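Local atomic coordinates of eukaryotic peptide chain release factor GTP-binding subunit (Schizosaccharomyces pombe, PDB entry 1R5B), a protein that belongs to the translational GTP-binding proteins, as the eRF3 class of release factor, with a P-loop GTP-binding domain followed by beta-rich domains. Residues K227-D241 / P249-D261. Residues are numbered along the deposited sequence; the frame is centred on the assembly and turned at random.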
loop_
_atom_site.group_PDB
_atom_site.type_symbol
_atom_site.label_atom_id
_atom_site.label_comp_id
_atom_site.label_asym_id
_atom_site.label_seq_id
_atom_site.Cartn_x
_atom_site.Cartn_y
_atom_site.Cartn_z
ATOM N N LYS A 227 5.583 0.524 -15.841
ATOM C CA LYS A 227 4.543 -0.446 -16.176
ATOM C C LYS A 227 3.740 0.133 -17.329
ATOM O O LYS A 227 3.203 1.236 -17.204
ATOM C CB LYS A 227 3.603 -0.688 -14.977
ATOM C CG LYS A 227 2.498 -1.749 -15.207
ATOM C CD LYS A 227 3.117 -3.080 -15.594
ATOM C CE LYS A 227 2.183 -4.251 -15.432
ATOM N NZ LYS A 227 1.275 -4.335 -16.562
ATOM N N TYR A 228 3.645 -0.602 -18.429
ATOM C CA TYR A 228 2.803 -0.199 -19.565
ATOM C C TYR A 228 1.494 -0.984 -19.537
ATOM O O TYR A 228 1.481 -2.176 -19.191
ATOM C CB TYR A 228 3.531 -0.443 -20.888
ATOM C CG TYR A 228 4.772 0.395 -21.035
ATOM C CD1 TYR A 228 6.020 -0.115 -20.688
ATOM C CD2 TYR A 228 4.699 1.707 -21.494
ATOM C CE1 TYR A 228 7.162 0.662 -20.800
ATOM C CE2 TYR A 228 5.840 2.494 -21.612
ATOM C CZ TYR A 228 7.062 1.964 -21.261
ATOM O OH TYR A 228 8.191 2.722 -21.379
ATOM N N MET A 229 0.396 -0.318 -19.899
ATOM C CA MET A 229 -0.919 -0.960 -19.951
ATOM C C MET A 229 -1.809 -0.333 -21.004
ATOM O O MET A 229 -1.946 0.888 -21.044
ATOM C CB MET A 229 -1.622 -0.841 -18.610
ATOM C CG MET A 229 -1.749 -2.176 -17.925
ATOM S SD MET A 229 -2.507 -2.074 -16.351
ATOM C CE MET A 229 -1.539 -0.923 -15.595
ATOM N N PRO A 230 -2.424 -1.161 -21.844
ATOM C CA PRO A 230 -3.378 -0.665 -22.827
ATOM C C PRO A 230 -4.717 -0.479 -22.147
ATOM O O PRO A 230 -5.088 -1.300 -21.294
ATOM C CB PRO A 230 -3.433 -1.789 -23.849
ATOM C CG PRO A 230 -3.181 -3.014 -23.055
ATOM C CD PRO A 230 -2.275 -2.624 -21.932
ATOM N N VAL A 231 -5.377 0.626 -22.472
ATOM C CA VAL A 231 -6.754 0.884 -22.087
ATOM C C VAL A 231 -7.479 1.660 -23.185
ATOM O O VAL A 231 -6.878 2.155 -24.147
ATOM C CB VAL A 231 -6.855 1.718 -20.795
ATOM C CG1 VAL A 231 -5.976 1.145 -19.685
ATOM C CG2 VAL A 231 -6.476 3.166 -21.050
ATOM N N SER A 232 -8.791 1.757 -23.015
ATOM C CA SER A 232 -9.601 2.718 -23.739
ATOM C C SER A 232 -10.551 3.362 -22.741
ATOM O O SER A 232 -11.457 2.713 -22.224
ATOM C CB SER A 232 -10.380 2.048 -24.865
ATOM O OG SER A 232 -11.394 2.916 -25.332
ATOM N N ALA A 233 -10.331 4.648 -22.489
ATOM C CA ALA A 233 -11.070 5.401 -21.487
ATOM C C ALA A 233 -12.487 5.698 -21.957
ATOM O O ALA A 233 -13.384 5.917 -21.140
ATOM C CB ALA A 233 -10.336 6.705 -21.162
ATOM N N TYR A 234 -12.681 5.715 -23.273
ATOM C CA TYR A 234 -13.988 5.968 -23.847
ATOM C C TYR A 234 -14.894 4.792 -23.514
ATOM O O TYR A 234 -15.932 4.977 -22.888
ATOM C CB TYR A 234 -13.894 6.190 -25.367
ATOM C CG TYR A 234 -15.216 6.584 -26.016
ATOM C CD1 TYR A 234 -15.780 7.837 -25.785
ATOM C CD2 TYR A 234 -15.905 5.696 -26.844
ATOM C CE1 TYR A 234 -16.992 8.198 -26.358
ATOM C CE2 TYR A 234 -17.121 6.051 -27.432
ATOM C CZ TYR A 234 -17.657 7.303 -27.183
ATOM O OH TYR A 234 -18.854 7.669 -27.754
ATOM N N THR A 235 -14.476 3.584 -23.886
ATOM C CA THR A 235 -15.287 2.379 -23.661
ATOM C C THR A 235 -15.107 1.769 -22.281
ATOM O O THR A 235 -15.834 0.853 -21.915
ATOM C CB THR A 235 -14.958 1.291 -24.699
ATOM O OG1 THR A 235 -13.613 0.829 -24.512
ATOM C CG2 THR A 235 -14.981 1.847 -26.128
ATOM N N GLY A 236 -14.132 2.261 -21.525
ATOM C CA GLY A 236 -13.773 1.658 -20.254
ATOM C C GLY A 236 -13.105 0.289 -20.333
ATOM O O GLY A 236 -12.960 -0.402 -19.325
ATOM N N GLN A 237 -12.673 -0.103 -21.521
ATOM C CA GLN A 237 -12.049 -1.402 -21.683
ATOM C C GLN A 237 -10.662 -1.426 -21.024
ATOM O O GLN A 237 -9.812 -0.573 -21.285
ATOM C CB GLN A 237 -11.965 -1.774 -23.156
ATOM C CG GLN A 237 -13.300 -2.212 -23.717
ATOM C CD GLN A 237 -13.339 -2.198 -25.232
ATOM O OE1 GLN A 237 -12.595 -1.443 -25.881
ATOM N NE2 GLN A 237 -14.207 -3.029 -25.805
ATOM N N ASN A 238 -10.470 -2.420 -20.166
ATOM C CA ASN A 238 -9.238 -2.621 -19.412
ATOM C C ASN A 238 -8.970 -1.563 -18.350
ATOM O O ASN A 238 -7.846 -1.456 -17.885
ATOM C CB ASN A 238 -8.022 -2.762 -20.339
ATOM C CG ASN A 238 -6.947 -3.671 -19.751
ATOM O OD1 ASN A 238 -7.218 -4.814 -19.376
ATOM N ND2 ASN A 238 -5.730 -3.165 -19.670
ATOM N N VAL A 239 -9.992 -0.798 -17.960
ATOM C CA VAL A 239 -9.828 0.180 -16.884
ATOM C C VAL A 239 -10.158 -0.515 -15.585
ATOM O O VAL A 239 -9.283 -0.622 -14.730
ATOM C CB VAL A 239 -10.598 1.539 -17.108
ATOM C CG1 VAL A 239 -12.039 1.348 -17.172
ATOM C CG2 VAL A 239 -10.329 2.520 -15.987
ATOM N N LYS A 240 -11.382 -1.027 -15.445
ATOM C CA LYS A 240 -11.796 -1.767 -14.254
ATOM C C LYS A 240 -11.743 -3.267 -14.517
ATOM O O LYS A 240 -11.098 -4.003 -13.788
ATOM C CB LYS A 240 -13.217 -1.387 -13.824
ATOM C CG LYS A 240 -13.587 -1.950 -12.443
ATOM C CD LYS A 240 -15.072 -2.090 -12.233
ATOM C CE LYS A 240 -15.360 -2.593 -10.816
ATOM N NZ LYS A 240 -16.762 -3.092 -10.682
ATOM N N ASP A 241 -12.447 -3.721 -15.542
ATOM C CA ASP A 241 -12.425 -5.132 -15.914
ATOM C C ASP A 241 -11.355 -5.327 -16.977
ATOM O O ASP A 241 -11.032 -4.393 -17.695
ATOM C CB ASP A 241 -13.791 -5.574 -16.459
ATOM C CG ASP A 241 -14.933 -5.326 -15.476
ATOM O OD1 ASP A 241 -16.060 -5.090 -15.940
ATOM O OD2 ASP A 241 -14.805 -5.346 -14.237
ATOM N N PRO A 249 -7.071 -10.462 -27.756
ATOM C CA PRO A 249 -6.604 -11.796 -27.343
ATOM C C PRO A 249 -5.192 -11.825 -26.756
ATOM O O PRO A 249 -4.897 -12.706 -25.945
ATOM C CB PRO A 249 -6.627 -12.615 -28.650
ATOM C CG PRO A 249 -7.228 -11.742 -29.710
ATOM C CD PRO A 249 -7.223 -10.343 -29.218
ATOM N N TRP A 250 -4.349 -10.872 -27.152
ATOM C CA TRP A 250 -2.909 -10.931 -26.864
ATOM C C TRP A 250 -2.517 -10.359 -25.503
ATOM O O TRP A 250 -1.551 -10.830 -24.902
ATOM C CB TRP A 250 -2.095 -10.252 -27.980
ATOM C CG TRP A 250 -2.596 -8.896 -28.364
ATOM C CD1 TRP A 250 -3.454 -8.600 -29.382
ATOM C CD2 TRP A 250 -2.285 -7.653 -27.725
ATOM N NE1 TRP A 250 -3.694 -7.249 -29.420
ATOM C CE2 TRP A 250 -2.987 -6.641 -28.413
ATOM C CE3 TRP A 250 -1.472 -7.285 -26.640
ATOM C CZ2 TRP A 250 -2.904 -5.289 -28.054
ATOM C CZ3 TRP A 250 -1.389 -5.944 -26.287
ATOM C CH2 TRP A 250 -2.104 -4.965 -26.992
ATOM N N TYR A 251 -3.236 -9.341 -25.023
ATOM C CA TYR A 251 -2.968 -8.787 -23.688
ATOM C C TYR A 251 -3.608 -9.684 -22.659
ATOM O O TYR A 251 -4.827 -9.920 -22.689
ATOM C CB TYR A 251 -3.532 -7.379 -23.496
ATOM C CG TYR A 251 -3.196 -6.809 -22.130
ATOM C CD1 TYR A 251 -1.887 -6.474 -21.811
ATOM C CD2 TYR A 251 -4.175 -6.623 -21.158
ATOM C CE1 TYR A 251 -1.555 -5.954 -20.563
ATOM C CE2 TYR A 251 -3.854 -6.103 -19.896
ATOM C CZ TYR A 251 -2.538 -5.770 -19.608
ATOM O OH TYR A 251 -2.180 -5.265 -18.373
ATOM N N GLN A 252 -2.795 -10.195 -21.749
ATOM C CA GLN A 252 -3.321 -11.077 -20.727
ATOM C C GLN A 252 -2.802 -10.648 -19.355
ATOM O O GLN A 252 -2.571 -11.477 -18.468
ATOM C CB GLN A 252 -2.958 -12.521 -21.069
ATOM C CG GLN A 252 -3.549 -13.057 -22.412
ATOM C CD GLN A 252 -4.881 -13.841 -22.270
ATOM O OE1 GLN A 252 -5.469 -13.914 -21.179
ATOM N NE2 GLN A 252 -5.349 -14.426 -23.386
ATOM N N GLY A 253 -2.625 -9.337 -19.195
ATOM C CA GLY A 253 -2.253 -8.747 -17.922
ATOM C C GLY A 253 -3.480 -8.267 -17.165
ATOM O O GLY A 253 -4.609 -8.627 -17.498
ATOM N N PRO A 254 -3.260 -7.475 -16.125
ATOM C CA PRO A 254 -4.357 -6.889 -15.356
ATOM C C PRO A 254 -4.904 -5.594 -15.959
ATOM O O PRO A 254 -4.230 -4.917 -16.739
ATOM C CB PRO A 254 -3.693 -6.604 -14.000
ATOM C CG PRO A 254 -2.282 -6.313 -14.326
ATOM C CD PRO A 254 -1.948 -7.108 -15.558
ATOM N N SER A 255 -6.134 -5.265 -15.575
ATOM C CA SER A 255 -6.725 -3.964 -15.862
ATOM C C SER A 255 -6.011 -2.891 -15.057
ATOM O O SER A 255 -5.326 -3.189 -14.089
ATOM C CB SER A 255 -8.212 -3.950 -15.510
ATOM O OG SER A 255 -8.401 -3.927 -14.111
ATOM N N LEU A 256 -6.181 -1.639 -15.455
ATOM C CA LEU A 256 -5.544 -0.545 -14.750
ATOM C C LEU A 256 -5.857 -0.614 -13.262
ATOM O O LEU A 256 -4.940 -0.652 -12.454
ATOM C CB LEU A 256 -5.958 0.805 -15.322
ATOM C CG LEU A 256 -5.409 2.013 -14.573
ATOM C CD1 LEU A 256 -3.898 1.925 -14.473
ATOM C CD2 LEU A 256 -5.825 3.291 -15.268
ATOM N N LEU A 257 -7.138 -0.646 -12.907
ATOM C CA LEU A 257 -7.528 -0.616 -11.498
ATOM C C LEU A 257 -7.038 -1.849 -10.739
ATOM O O LEU A 257 -6.722 -1.767 -9.563
ATOM C CB LEU A 257 -9.041 -0.470 -11.334
ATOM C CG LEU A 257 -9.628 0.892 -11.749
ATOM C CD1 LEU A 257 -11.097 0.900 -11.452
ATOM C CD2 LEU A 257 -8.964 2.052 -11.053
ATOM N N GLU A 258 -6.966 -2.978 -11.424
ATOM C CA GLU A 258 -6.495 -4.206 -10.818
ATOM C C GLU A 258 -5.019 -4.066 -10.442
ATOM O O GLU A 258 -4.592 -4.506 -9.389
ATOM C CB GLU A 258 -6.683 -5.342 -11.813
ATOM C CG GLU A 258 -6.232 -6.710 -11.350
ATOM C CD GLU A 258 -6.438 -7.764 -12.421
ATOM O OE1 GLU A 258 -7.229 -7.524 -13.367
ATOM O OE2 GLU A 258 -5.800 -8.835 -12.311
ATOM N N TYR A 259 -4.249 -3.458 -11.330
ATOM C CA TYR A 259 -2.843 -3.182 -11.092
ATOM C C TYR A 259 -2.645 -2.118 -9.985
ATOM O O TYR A 259 -1.784 -2.275 -9.122
ATOM C CB TYR A 259 -2.169 -2.726 -12.392
ATOM C CG TYR A 259 -0.737 -2.398 -12.175
ATOM C CD1 TYR A 259 0.216 -3.414 -12.087
ATOM C CD2 TYR A 259 -0.325 -1.085 -11.988
ATOM C CE1 TYR A 259 1.544 -3.125 -11.849
ATOM C CE2 TYR A 259 1.013 -0.790 -11.737
ATOM C CZ TYR A 259 1.929 -1.811 -11.665
ATOM O OH TYR A 259 3.239 -1.532 -11.424
ATOM N N LEU A 260 -3.423 -1.041 -10.032
ATOM C CA LEU A 260 -3.364 0.018 -9.019
ATOM C C LEU A 260 -3.674 -0.536 -7.615
ATOM O O LEU A 260 -3.115 -0.085 -6.620
ATOM C CB LEU A 260 -4.366 1.122 -9.349
ATOM C CG LEU A 260 -3.916 2.462 -9.957
ATOM C CD1 LEU A 260 -2.662 2.349 -10.771
ATOM C CD2 LEU A 260 -5.068 3.081 -10.777
ATOM N N ASP A 261 -4.543 -1.542 -7.559
ATOM C CA ASP A 261 -4.972 -2.111 -6.299
ATOM C C ASP A 261 -3.874 -2.869 -5.557
ATOM O O ASP A 261 -3.750 -2.729 -4.357
ATOM C CB ASP A 261 -6.175 -3.035 -6.516
ATOM C CG ASP A 261 -6.777 -3.502 -5.215
ATOM O OD1 ASP A 261 -7.304 -2.656 -4.475
ATOM O OD2 ASP A 261 -6.765 -4.691 -4.842
#
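Tyr251 lays one ring face against Pro230, whose CD sits 3.9 Å from the ring centroid. In the P-loop GTP-binding domain, the contact joins the edge strand 226-230 and following loop to the capped start of helix 256-262. Gly253 N sits over the centre of the opposite ring face. Asn238 crosses the ring, amide and ring planes 88° apart, and its ND2 donates to Pro230 O. The Tyr251 hydroxyl donates to a lone pair of Pro254 O, which anchors the hydroxyl end of the ring. Met229 SD packs near the same carbonyl oxygen. A bend at chi3 (-54°) carries its CE to Tyr259 CB, 3.7 Å away, and near Leu256. Lys227 CG lies over the Tyr259 ring face, a CH-pi contact. At the helix start, Leu256 N donates to Asn238 O and Leu257 N to Val239 O (2.8 Å), both nearly straight. Leu257 N arrives almost in line with the C=O (174°), Leu256 N tilted from the carbonyl plane. Glu258 N donates to Ser255 OG, and Ser255 N returns a weak bond to Glu258 OE1, completing a capping box. Arg242 forms a salt bridge with Glu258. Ser255 OG donates to Lys240 O at 2.7 Å, from above the carbonyl plane.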